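Local coordinates for protein soluble cytochrome b558 (Ectothiorhodospira shaposhnikovii, PDB 1CXY) that binds one protoporphyrin IX haem, its iron held by two axial histidines, and probably carries electrons as a soluble bacterial member of the cytochrome b5 family, at residues Ala27-Val32 / Glu59-Lys64; Thr36-Asn41 / Gln79-Gly84; Pro8-Glu13 / Asp23-Ile28. All coordinates share one frame; numbering follows the deposited sequence.

Contact 1: Ala27-Val32 / Glu59-Lys64. With HEM (protoporphyrin IX containing Fe), chain B.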
loop_
_atom_site.group_PDB
_atom_site.type_symbol
_atom_site.label_atom_id
_atom_site.label_comp_id
_atom_site.label_asym_id
_atom_site.label_seq_id
_atom_site.Cartn_x
_atom_site.Cartn_y
_atom_site.Cartn_z
ATOM N N ALA A 27 4.112 -2.990 0.679
ATOM C CA ALA A 27 4.974 -2.811 1.855
ATOM C C ALA A 27 5.317 -1.310 1.872
ATOM O O ALA A 27 5.749 -0.746 0.852
ATOM C CB ALA A 27 6.231 -3.658 1.807
ATOM N N ILE A 28 5.098 -0.636 2.982
ATOM C CA ILE A 28 5.371 0.804 3.141
ATOM C C ILE A 28 5.991 0.990 4.531
ATOM O O ILE A 28 5.420 0.500 5.510
ATOM C CB ILE A 28 4.112 1.669 3.046
ATOM C CG1 ILE A 28 3.517 1.633 1.636
ATOM C CG2 ILE A 28 4.377 3.132 3.425
ATOM C CD1 ILE A 28 2.078 2.118 1.559
ATOM N N HIS A 29 7.159 1.640 4.616
ATOM C CA HIS A 29 7.803 1.829 5.914
ATOM C C HIS A 29 7.983 0.557 6.726
ATOM O O HIS A 29 7.753 0.555 7.950
ATOM C CB HIS A 29 6.992 2.845 6.745
ATOM C CG HIS A 29 7.058 4.235 6.182
ATOM N ND1 HIS A 29 8.240 4.776 5.746
ATOM C CD2 HIS A 29 6.101 5.177 6.028
ATOM C CE1 HIS A 29 7.991 6.002 5.299
ATOM N NE2 HIS A 29 6.719 6.251 5.422
ATOM N N GLY A 30 8.371 -0.542 6.081
ATOM C CA GLY A 30 8.601 -1.804 6.770
ATOM C C GLY A 30 7.328 -2.503 7.246
ATOM O O GLY A 30 7.466 -3.471 8.010
ATOM N N LYS A 31 6.147 -2.058 6.871
ATOM C CA LYS A 31 4.892 -2.679 7.294
ATOM C C LYS A 31 4.192 -3.186 6.025
ATOM O O LYS A 31 4.413 -2.666 4.932
ATOM C CB LYS A 31 3.991 -1.748 8.097
ATOM C CG LYS A 31 4.588 -1.395 9.462
ATOM C CD LYS A 31 3.866 -0.242 10.144
ATOM C CE LYS A 31 4.243 1.106 9.555
ATOM N NZ LYS A 31 5.638 1.515 9.858
ATOM N N VAL A 32 3.387 -4.225 6.220
ATOM C CA VAL A 32 2.658 -4.843 5.117
ATOM C C VAL A 32 1.164 -4.601 5.254
ATOM O O VAL A 32 0.575 -4.690 6.333
ATOM C CB VAL A 32 2.969 -6.355 5.047
ATOM C CG1 VAL A 32 2.137 -7.018 3.939
ATOM C CG2 VAL A 32 4.451 -6.574 4.758
ATOM N N GLU A 59 8.414 5.258 -1.394
ATOM C CA GLU A 59 8.596 6.539 -2.089
ATOM C C GLU A 59 7.312 7.069 -2.697
ATOM O O GLU A 59 6.989 8.260 -2.599
ATOM C CB GLU A 59 9.653 6.365 -3.180
ATOM C CG GLU A 59 9.871 7.630 -3.995
ATOM C CD GLU A 59 11.091 7.547 -4.888
ATOM O OE1 GLU A 59 12.118 8.158 -4.515
ATOM O OE2 GLU A 59 11.040 6.884 -5.941
ATOM N N ALA A 60 6.566 6.187 -3.363
ATOM C CA ALA A 60 5.274 6.572 -3.937
ATOM C C ALA A 60 4.323 7.029 -2.840
ATOM O O ALA A 60 3.580 7.981 -3.052
ATOM C CB ALA A 60 4.700 5.389 -4.694
ATOM N N TRP A 61 4.304 6.348 -1.694
ATOM C CA TRP A 61 3.468 6.784 -0.576
ATOM C C TRP A 61 3.848 8.170 -0.094
ATOM O O TRP A 61 3.021 9.006 0.287
ATOM C CB TRP A 61 3.532 5.739 0.563
ATOM C CG TRP A 61 2.924 6.270 1.831
ATOM C CD1 TRP A 61 3.637 6.692 2.922
ATOM C CD2 TRP A 61 1.545 6.464 2.140
ATOM N NE1 TRP A 61 2.773 7.172 3.884
ATOM C CE2 TRP A 61 1.491 7.027 3.438
ATOM C CE3 TRP A 61 0.346 6.212 1.478
ATOM C CZ2 TRP A 61 0.286 7.339 4.060
ATOM C CZ3 TRP A 61 -0.853 6.533 2.096
ATOM C CH2 TRP A 61 -0.872 7.098 3.373
ATOM N N GLU A 62 5.160 8.381 0.041
ATOM C CA GLU A 62 5.645 9.651 0.595
ATOM C C GLU A 62 5.472 10.864 -0.300
ATOM O O GLU A 62 5.460 12.000 0.204
ATOM C CB GLU A 62 7.136 9.482 0.915
ATOM C CG GLU A 62 7.429 8.569 2.090
ATOM C CD GLU A 62 7.091 9.213 3.416
ATOM O OE1 GLU A 62 7.460 10.395 3.615
ATOM O OE2 GLU A 62 6.460 8.552 4.261
ATOM N N THR A 63 5.493 10.640 -1.608
ATOM C CA THR A 63 5.454 11.736 -2.575
ATOM C C THR A 63 4.258 11.756 -3.494
ATOM O O THR A 63 4.106 12.708 -4.300
ATOM C CB THR A 63 6.685 11.596 -3.514
ATOM O OG1 THR A 63 6.582 10.402 -4.302
ATOM C CG2 THR A 63 7.974 11.551 -2.716
ATOM N N LYS A 64 3.432 10.722 -3.556
ATOM C CA LYS A 64 2.347 10.580 -4.505
ATOM C C LYS A 64 2.909 10.587 -5.946
ATOM O O LYS A 64 2.206 10.860 -6.913
ATOM C CB LYS A 64 1.257 11.640 -4.345
ATOM C CG LYS A 64 0.461 11.481 -3.036
ATOM C CD LYS A 64 -0.498 12.649 -2.837
ATOM C CE LYS A 64 -1.352 12.378 -1.593
ATOM N NZ LYS A 64 -2.007 13.626 -1.089
HETATM C CHA HEM B . -4.682 11.036 -2.864
HETATM C CHB HEM B . -1.060 8.729 -5.088
HETATM C CHC HEM B . -1.509 5.070 -1.960
HETATM C CHD HEM B . -5.050 7.426 0.348
HETATM C C1A HEM B . -3.741 10.681 -3.800
HETATM C C2A HEM B . -3.462 11.384 -5.038
HETATM C C3A HEM B . -2.439 10.752 -5.630
HETATM C C4A HEM B . -2.075 9.617 -4.793
HETATM C CMA HEM B . -1.739 11.081 -6.967
HETATM C CAA HEM B . -4.178 12.665 -5.529
HETATM C CBA HEM B . -3.300 13.960 -5.535
HETATM C CGA HEM B . -3.104 14.544 -4.164
HETATM O O1A HEM B . -3.919 14.221 -3.264
HETATM O O2A HEM B . -2.160 15.349 -3.953
HETATM C C1B HEM B . -0.833 7.547 -4.401
HETATM C C2B HEM B . 0.202 6.589 -4.696
HETATM C C3B HEM B . 0.100 5.593 -3.813
HETATM C C4B HEM B . -1.036 5.881 -2.968
HETATM C CMB HEM B . 1.254 6.794 -5.815
HETATM C CAB HEM B . 0.992 4.339 -3.691
HETATM C CBB HEM B . 1.377 3.831 -2.520
HETATM C C1C HEM B . -2.511 5.384 -1.073
HETATM C C2C HEM B . -2.961 4.552 0.020
HETATM C C3C HEM B . -3.933 5.205 0.674
HETATM C C4C HEM B . -4.113 6.488 -0.002
HETATM C CMC HEM B . -2.344 3.170 0.318
HETATM C CAC HEM B . -4.736 4.838 1.937
HETATM C CBC HEM B . -5.210 3.637 2.199
HETATM C C1D HEM B . -5.233 8.622 -0.320
HETATM C C2D HEM B . -6.099 9.678 0.133
HETATM C C3D HEM B . -5.989 10.676 -0.751
HETATM C C4D HEM B . -5.054 10.276 -1.771
HETATM C CMD HEM B . -6.978 9.606 1.404
HETATM C CAD HEM B . -6.654 12.079 -0.719
HETATM C CBD HEM B . -5.565 13.122 -0.336
HETATM C CGD HEM B . -4.895 12.879 0.991
HETATM O O1D HEM B . -3.652 12.902 1.101
HETATM O O2D HEM B . -5.628 12.701 2.007
HETATM N NA HEM B . -2.900 9.584 -3.694
HETATM N NB HEM B . -1.586 7.098 -3.323
HETATM N NC HEM B . -3.257 6.545 -1.073
HETATM N ND HEM B . -4.581 9.015 -1.478
HETATM FE FE HEM B . -3.046 8.073 -2.363
#

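Contact 2: Thr36-Asn41 / Gln79-Gly84. With HEM (protoporphyrin IX containing Fe), chain B.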
loop_
_atom_site.group_PDB
_atom_site.type_symbol
_atom_site.label_atom_id
_atom_site.label_comp_id
_atom_site.label_asym_id
_atom_site.label_seq_id
_atom_site.Cartn_x
_atom_site.Cartn_y
_atom_site.Cartn_z
ATOM N N THR A 36 -6.522 -4.460 -0.907
ATOM C CA THR A 36 -7.532 -4.896 -1.881
ATOM C C THR A 36 -8.881 -4.217 -1.750
ATOM O O THR A 36 -9.410 -3.642 -2.727
ATOM C CB THR A 36 -7.692 -6.424 -1.848
ATOM O OG1 THR A 36 -6.394 -7.016 -1.901
ATOM C CG2 THR A 36 -8.499 -6.898 -3.050
ATOM N N PRO A 37 -9.486 -4.142 -0.569
ATOM C CA PRO A 37 -10.760 -3.474 -0.362
ATOM C C PRO A 37 -10.648 -1.969 -0.597
ATOM O O PRO A 37 -11.628 -1.356 -1.047
ATOM C CB PRO A 37 -11.147 -3.762 1.104
ATOM C CG PRO A 37 -9.804 -4.033 1.734
ATOM C CD PRO A 37 -9.050 -4.806 0.676
ATOM N N TYR A 38 -9.485 -1.384 -0.376
ATOM C CA TYR A 38 -9.362 0.074 -0.532
ATOM C C TYR A 38 -9.221 0.524 -1.968
ATOM O O TYR A 38 -9.644 1.633 -2.302
ATOM C CB TYR A 38 -8.178 0.566 0.322
ATOM C CG TYR A 38 -8.076 2.083 0.256
ATOM C CD1 TYR A 38 -7.140 2.690 -0.571
ATOM C CD2 TYR A 38 -9.011 2.861 0.919
ATOM C CE1 TYR A 38 -7.119 4.074 -0.682
ATOM C CE2 TYR A 38 -8.984 4.245 0.816
ATOM C CZ TYR A 38 -8.039 4.834 0.000
ATOM O OH TYR A 38 -8.034 6.206 -0.108
ATOM N N VAL A 39 -8.731 -0.325 -2.855
ATOM C CA VAL A 39 -8.481 -0.040 -4.253
ATOM C C VAL A 39 -9.474 0.873 -4.937
ATOM O O VAL A 39 -9.110 1.992 -5.318
ATOM C CB VAL A 39 -8.271 -1.360 -5.030
ATOM C CG1 VAL A 39 -8.414 -1.232 -6.538
ATOM C CG2 VAL A 39 -6.851 -1.863 -4.734
ATOM N N PRO A 40 -10.750 0.529 -4.998
ATOM C CA PRO A 40 -11.732 1.344 -5.703
ATOM C C PRO A 40 -12.028 2.665 -5.039
ATOM O O PRO A 40 -12.649 3.550 -5.646
ATOM C CB PRO A 40 -12.958 0.435 -5.793
ATOM C CG PRO A 40 -12.804 -0.487 -4.629
ATOM C CD PRO A 40 -11.322 -0.772 -4.562
ATOM N N ASN A 41 -11.609 2.872 -3.794
ATOM C CA ASN A 41 -11.891 4.098 -3.073
ATOM C C ASN A 41 -10.772 5.129 -3.134
ATOM O O ASN A 41 -10.930 6.194 -2.538
ATOM C CB ASN A 41 -12.171 3.759 -1.607
ATOM C CG ASN A 41 -13.457 2.953 -1.492
ATOM O OD1 ASN A 41 -14.432 3.182 -2.208
ATOM N ND2 ASN A 41 -13.412 1.987 -0.586
ATOM N N GLN A 79 -3.274 2.839 7.871
ATOM C CA GLN A 79 -3.032 1.938 9.000
ATOM C C GLN A 79 -4.117 0.915 9.233
ATOM O O GLN A 79 -3.813 -0.223 9.649
ATOM C CB GLN A 79 -2.778 2.718 10.318
ATOM C CG GLN A 79 -2.020 1.761 11.276
ATOM C CD GLN A 79 -1.892 2.386 12.662
ATOM O OE1 GLN A 79 -2.807 2.255 13.462
ATOM N NE2 GLN A 79 -0.778 3.049 12.908
ATOM N N ARG A 80 -5.366 1.202 8.929
ATOM C CA ARG A 80 -6.459 0.242 9.054
ATOM C C ARG A 80 -6.178 -1.007 8.222
ATOM O O ARG A 80 -6.639 -2.060 8.638
ATOM C CB ARG A 80 -7.771 0.890 8.610
ATOM C CG ARG A 80 -9.004 0.004 8.574
ATOM N N TYR A 81 -5.467 -0.926 7.102
ATOM C CA TYR A 81 -5.267 -2.107 6.246
ATOM C C TYR A 81 -4.002 -2.859 6.611
ATOM O O TYR A 81 -3.608 -3.800 5.923
ATOM C CB TYR A 81 -5.234 -1.618 4.778
ATOM C CG TYR A 81 -6.566 -1.002 4.405
ATOM C CD1 TYR A 81 -6.666 0.392 4.337
ATOM C CD2 TYR A 81 -7.691 -1.790 4.208
ATOM C CE1 TYR A 81 -7.880 0.976 4.036
ATOM C CE2 TYR A 81 -8.915 -1.202 3.894
ATOM C CZ TYR A 81 -8.984 0.182 3.838
ATOM O OH TYR A 81 -10.189 0.796 3.560
ATOM N N LEU A 82 -3.369 -2.535 7.745
ATOM C CA LEU A 82 -2.165 -3.215 8.200
ATOM C C LEU A 82 -2.408 -4.703 8.398
ATOM O O LEU A 82 -3.429 -5.089 8.978
ATOM C CB LEU A 82 -1.750 -2.657 9.581
ATOM C CG LEU A 82 -0.492 -3.282 10.200
ATOM C CD1 LEU A 82 0.701 -2.871 9.354
ATOM C CD2 LEU A 82 -0.334 -2.771 11.638
ATOM N N ILE A 83 -1.514 -5.585 7.940
ATOM C CA ILE A 83 -1.648 -7.005 8.276
ATOM C C ILE A 83 -0.372 -7.579 8.886
ATOM O O ILE A 83 -0.411 -8.704 9.407
ATOM C CB ILE A 83 -2.095 -7.889 7.096
ATOM C CG1 ILE A 83 -1.105 -7.779 5.925
ATOM C CG2 ILE A 83 -3.503 -7.505 6.629
ATOM C CD1 ILE A 83 -1.288 -8.834 4.833
ATOM N N GLY A 84 0.753 -6.876 8.839
ATOM C CA GLY A 84 1.993 -7.411 9.428
ATOM C C GLY A 84 3.197 -6.523 9.148
ATOM O O GLY A 84 3.052 -5.380 8.725
HETATM C CHA HEM B . -4.682 11.036 -2.864
HETATM C CHB HEM B . -1.060 8.729 -5.088
HETATM C CHC HEM B . -1.509 5.070 -1.960
HETATM C CHD HEM B . -5.050 7.426 0.348
HETATM C C1A HEM B . -3.741 10.681 -3.800
HETATM C C2A HEM B . -3.462 11.384 -5.038
HETATM C C3A HEM B . -2.439 10.752 -5.630
HETATM C C4A HEM B . -2.075 9.617 -4.793
HETATM C CMA HEM B . -1.739 11.081 -6.967
HETATM C CAA HEM B . -4.178 12.665 -5.529
HETATM C CBA HEM B . -3.300 13.960 -5.535
HETATM C CGA HEM B . -3.104 14.544 -4.164
HETATM O O1A HEM B . -3.919 14.221 -3.264
HETATM O O2A HEM B . -2.160 15.349 -3.953
HETATM C C1B HEM B . -0.833 7.547 -4.401
HETATM C C2B HEM B . 0.202 6.589 -4.696
HETATM C C3B HEM B . 0.100 5.593 -3.813
HETATM C C4B HEM B . -1.036 5.881 -2.968
HETATM C CMB HEM B . 1.254 6.794 -5.815
HETATM C CAB HEM B . 0.992 4.339 -3.691
HETATM C CBB HEM B . 1.377 3.831 -2.520
HETATM C C1C HEM B . -2.511 5.384 -1.073
HETATM C C2C HEM B . -2.961 4.552 0.020
HETATM C C3C HEM B . -3.933 5.205 0.674
HETATM C C4C HEM B . -4.113 6.488 -0.002
HETATM C CMC HEM B . -2.344 3.170 0.318
HETATM C CAC HEM B . -4.736 4.838 1.937
HETATM C CBC HEM B . -5.210 3.637 2.199
HETATM C C1D HEM B . -5.233 8.622 -0.320
HETATM C C2D HEM B . -6.099 9.678 0.133
HETATM C C3D HEM B . -5.989 10.676 -0.751
HETATM C C4D HEM B . -5.054 10.276 -1.771
HETATM C CMD HEM B . -6.978 9.606 1.404
HETATM C CAD HEM B . -6.654 12.079 -0.719
HETATM C CBD HEM B . -5.565 13.122 -0.336
HETATM C CGD HEM B . -4.895 12.879 0.991
HETATM O O1D HEM B . -3.652 12.902 1.101
HETATM O O2D HEM B . -5.628 12.701 2.007
HETATM N NA HEM B . -2.900 9.584 -3.694
HETATM N NB HEM B . -1.586 7.098 -3.323
HETATM N NC HEM B . -3.257 6.545 -1.073
HETATM N ND HEM B . -4.581 9.015 -1.478
HETATM FE FE HEM B . -3.046 8.073 -2.363
HETATM O O HOH W 1 -12.064 0.416 1.445
#

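Contact 3: Pro8-Glu13 / Asp23-Ile28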
loop_
_atom_site.group_PDB
_atom_site.type_symbol
_atom_site.label_atom_id
_atom_site.label_comp_id
_atom_site.label_asym_id
_atom_site.label_seq_id
_atom_site.Cartn_x
_atom_site.Cartn_y
_atom_site.Cartn_z
ATOM N N PRO A 8 2.108 -10.747 12.233
ATOM C CA PRO A 8 2.724 -11.654 11.272
ATOM C C PRO A 8 3.904 -10.990 10.588
ATOM O O PRO A 8 3.921 -9.766 10.370
ATOM C CB PRO A 8 1.602 -11.929 10.280
ATOM C CG PRO A 8 0.350 -11.749 11.072
ATOM C CD PRO A 8 0.662 -10.559 11.977
ATOM N N VAL A 9 4.879 -11.809 10.185
ATOM C CA VAL A 9 6.029 -11.285 9.473
ATOM C C VAL A 9 6.012 -11.827 8.045
ATOM O O VAL A 9 5.850 -13.042 7.878
ATOM C CB VAL A 9 7.369 -11.680 10.133
ATOM C CG1 VAL A 9 8.470 -11.095 9.261
ATOM C CG2 VAL A 9 7.421 -11.136 11.549
ATOM N N PHE A 10 6.210 -10.971 7.067
ATOM C CA PHE A 10 6.187 -11.366 5.668
ATOM C C PHE A 10 7.515 -11.047 5.003
ATOM O O PHE A 10 8.260 -10.195 5.505
ATOM C CB PHE A 10 5.108 -10.561 4.911
ATOM C CG PHE A 10 3.722 -10.789 5.468
ATOM C CD1 PHE A 10 3.146 -9.925 6.388
ATOM C CD2 PHE A 10 2.950 -11.844 4.987
ATOM C CE1 PHE A 10 1.861 -10.146 6.860
ATOM C CE2 PHE A 10 1.675 -12.078 5.475
ATOM C CZ PHE A 10 1.131 -11.224 6.415
ATOM N N THR A 11 7.773 -11.611 3.829
ATOM C CA THR A 11 8.940 -11.170 3.069
ATOM C C THR A 11 8.452 -10.346 1.881
ATOM O O THR A 11 7.275 -10.432 1.523
ATOM C CB THR A 11 9.705 -12.363 2.477
ATOM O OG1 THR A 11 8.764 -13.041 1.610
ATOM C CG2 THR A 11 10.214 -13.302 3.558
ATOM N N LEU A 12 9.361 -9.658 1.184
ATOM C CA LEU A 12 8.957 -8.965 -0.038
ATOM C C LEU A 12 8.479 -9.950 -1.103
ATOM O O LEU A 12 7.639 -9.584 -1.919
ATOM C CB LEU A 12 10.083 -8.093 -0.594
ATOM C CG LEU A 12 10.286 -6.764 0.152
ATOM C CD1 LEU A 12 11.476 -6.012 -0.425
ATOM C CD2 LEU A 12 9.045 -5.887 0.068
ATOM N N GLU A 13 9.005 -11.168 -1.101
ATOM C CA GLU A 13 8.578 -12.170 -2.083
ATOM C C GLU A 13 7.121 -12.556 -1.909
ATOM O O GLU A 13 6.409 -12.793 -2.895
ATOM C CB GLU A 13 9.520 -13.373 -1.975
ATOM C CG GLU A 13 10.904 -13.014 -2.535
ATOM C CD GLU A 13 11.714 -12.056 -1.694
ATOM O OE1 GLU A 13 11.660 -12.039 -0.444
ATOM O OE2 GLU A 13 12.470 -11.229 -2.275
ATOM N N ASP A 23 -6.146 -8.273 -5.785
ATOM C CA ASP A 23 -5.379 -8.950 -4.726
ATOM C C ASP A 23 -4.114 -8.126 -4.537
ATOM O O ASP A 23 -3.074 -8.385 -5.152
ATOM C CB ASP A 23 -5.013 -10.383 -5.116
ATOM C CG ASP A 23 -4.381 -11.187 -4.000
ATOM O OD1 ASP A 23 -3.997 -12.368 -4.228
ATOM O OD2 ASP A 23 -4.228 -10.705 -2.871
ATOM N N CYS A 24 -4.246 -7.007 -3.842
ATOM C CA CYS A 24 -3.220 -5.975 -3.790
ATOM C C CYS A 24 -2.628 -5.728 -2.413
ATOM O O CYS A 24 -3.320 -5.113 -1.585
ATOM C CB CYS A 24 -3.900 -4.682 -4.288
ATOM S SG CYS A 24 -2.825 -3.220 -4.353
ATOM N N TRP A 25 -1.417 -6.216 -2.186
ATOM C CA TRP A 25 -0.726 -5.931 -0.914
ATOM C C TRP A 25 0.423 -4.972 -1.208
ATOM O O TRP A 25 0.941 -4.905 -2.340
ATOM C CB TRP A 25 -0.132 -7.208 -0.316
ATOM C CG TRP A 25 -1.109 -8.205 0.242
ATOM C CD1 TRP A 25 -2.457 -8.294 0.089
ATOM C CD2 TRP A 25 -0.734 -9.343 1.045
ATOM N NE1 TRP A 25 -2.971 -9.390 0.764
ATOM C CE2 TRP A 25 -1.904 -10.054 1.344
ATOM C CE3 TRP A 25 0.499 -9.795 1.531
ATOM C CZ2 TRP A 25 -1.889 -11.232 2.089
ATOM C CZ3 TRP A 25 0.529 -10.958 2.296
ATOM C CH2 TRP A 25 -0.671 -11.643 2.568
ATOM N N MET A 26 0.799 -4.154 -0.230
ATOM C CA MET A 26 1.992 -3.323 -0.427
ATOM C C MET A 26 2.850 -3.338 0.836
ATOM O O MET A 26 2.307 -3.615 1.890
ATOM C CB MET A 26 1.686 -1.840 -0.656
ATOM C CG MET A 26 0.910 -1.600 -1.926
ATOM S SD MET A 26 0.656 0.173 -2.155
ATOM C CE MET A 26 -0.508 0.032 -3.529
ATOM N N ALA A 27 4.112 -2.990 0.679
ATOM C CA ALA A 27 4.974 -2.811 1.855
ATOM C C ALA A 27 5.317 -1.310 1.872
ATOM O O ALA A 27 5.749 -0.746 0.852
ATOM C CB ALA A 27 6.231 -3.658 1.807
ATOM N N ILE A 28 5.098 -0.636 2.982
ATOM C CA ILE A 28 5.371 0.804 3.141
ATOM C C ILE A 28 5.991 0.990 4.531
ATOM O O ILE A 28 5.420 0.500 5.510
ATOM C CB ILE A 28 4.112 1.669 3.046
ATOM C CG1 ILE A 28 3.517 1.633 1.636
ATOM C CG2 ILE A 28 4.377 3.132 3.425
ATOM C CD1 ILE A 28 2.078 2.118 1.559
#

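Contact 1: Ala27-Val32 / Glu59-Lys64
In the conformer of Glu62 described here, its OE2 takes a hydrogen bond from His29 NE2 at 2.6 Å. OE2 lies in the imidazole plane but is met on its anti side, 34° out of the carboxylate plane, and the N-H...O angle of 144° leaves the bond bent. Beneath this exposed pair runs the apolar part. Ile28 CG2 packs on Trp61, 3.7 Å from CD1, while Ile28 CD1 approaches Trp61 CB. With CG anti to the backbone N (chi1 168°), the indole of Trp61 reaches past Ile28 to the haem, its CZ3 edge 3.6 Å from HEM C2C. The haem contacts continue at Lys64, whose extended chain passes the porphyrin rim and gives NZ to both propionates, 2.8 Å from HEM O1D and 3.0 Å from HEM O1A. With an alanine at this position the bridging ammonium would be gone, and the two propionates, left without their shared partner, would probably be less firmly placed. Trp61 also stacks on His70, an axial ligand of the iron, whose ND1 bonds to Trp61 O. The chemistry thus changes from an exposed His-carboxylate pair, through buried packing of Ile28 on indole, to a lysine that probably offsets propionate charge.

Contact 2: Thr36-Asn41 / Gln79-Gly84
Tyr38 meets Tyr81 first through its CB, which sits over one face of the Tyr81 ring, 3.9 Å from the ring centroid and 25° off the normal, a CH-pi contact displaced toward CZ and CE1. Its CG is anti to the backbone N (chi1 -176°), and this torsion sends the ring across Tyr81 to the haem. At CG the neighbours are already mixed, Tyr81 CE1 and the vinyl carbon HEM CBC. The two ortho carbons then part company: at CD2 the ring edge meets Tyr81 OH, 3.6 Å away near the ring plane, whereas CD1 lies 3.5 Å from HEM CBC. That vinyl carbon rests over one face of the Tyr38 ring, and the planes of the two tyrosines are inclined at 51°. In this cytochrome b5 fold the loop 36-41 leads directly into the axial ligand His42, so Tyr38 lines the haem pocket beside it, while Tyr81 stands where helix 72-80 gives way to strand 82-85. Farther out, CE1 and CZ of Tyr38 follow the same vinyl group, and OH ends 3.3 Å from the meso carbon HEM CHD. Pro37 CG comes obliquely to the CD2-CE2 edge of Tyr81, on the same side of the ring as Tyr38 CB, 3.7 Å from CE2. A water 2.9 Å from Tyr81 OH also bonds to Asn41 ND2 and, weakly, to Pro37 O.

Contact 3: Pro8-Glu13 / Asp23-Ile28
Trp25 and Ala27, alternate residues on one side of strand 23-28, receive Phe10 and Leu12 of the segment that leads into the first helix. The strand opens with Asp23, whose OD2 takes a hydrogen bond with His18 ND1, and continues with Cys24, tied by a disulfide to Cys53. Neither touches 8-13; they fasten the start of the strand to other parts of the chain.

At Trp25 the side chain turns toward Phe10. Its CG lies beside the backbone N (chi1 -71°), and the benzo end of the indole projects from the strand, so that CZ3 comes 3.6 Å from Phe10 CE2 and 3.7 Å from Phe10 CD2. CH2 follows, 3.8 Å from Phe10 CE2. The pair is an offset edge-to-face stack, the edge of the indole directed at the face of Phe10, with the planes at 75° and the centroid of the six-membered ring 5.2 Å from that of Phe10. Displacement places the indole edge against the CD2-CE2 side of the phenyl ring. His18 stacks on Trp25 as well.

Met26 points away from 8-13 and touches the haem, which shows the strand separating two environments. Ala27 returns to the first side, where its CB meets Leu12 CD2 at 4.0 Å, a light apolar contact beside the aromatic pair. Leu12 begins the helix that Thr11 N-caps, Thr11 OG1 bonding to Gln14 N.

The contact therefore lies against the sheet on the side remote from the haem. Helix 12-15 adjoins strand 23-28 through Leu12; Phe10 and Trp25 both reach Val32 of strand 31-34 and Ile83 of strand 82-85, and backbone bonds from Pro8 and Phe10 to Thr85 hold the incoming segment along that last strand.

From the N terminus, contact 3 closes first, where strand 23-28 comes back against 8-13 and the start of helix 12-15. Contact 1 opens on the end of that strand, sharing Ala27 and Ile28 with contact 3, and closes a longer loop at helix 58-63. Contact 2 opens inside this loop at 36-41 and closes beyond it at 79-84, so contacts 1 and 2 cross, whereas contacts 3 and 2 follow in series. The sheet joins all three, Val32 pairing with Ile83 and Gly84; Thr36 OG1 bonds to Cys24 N, tying loop to strand 23-28. Contacts 1 and 2 both reach the haem; contact 3 packs on the far side of the strand, though its Met26 touches the haem.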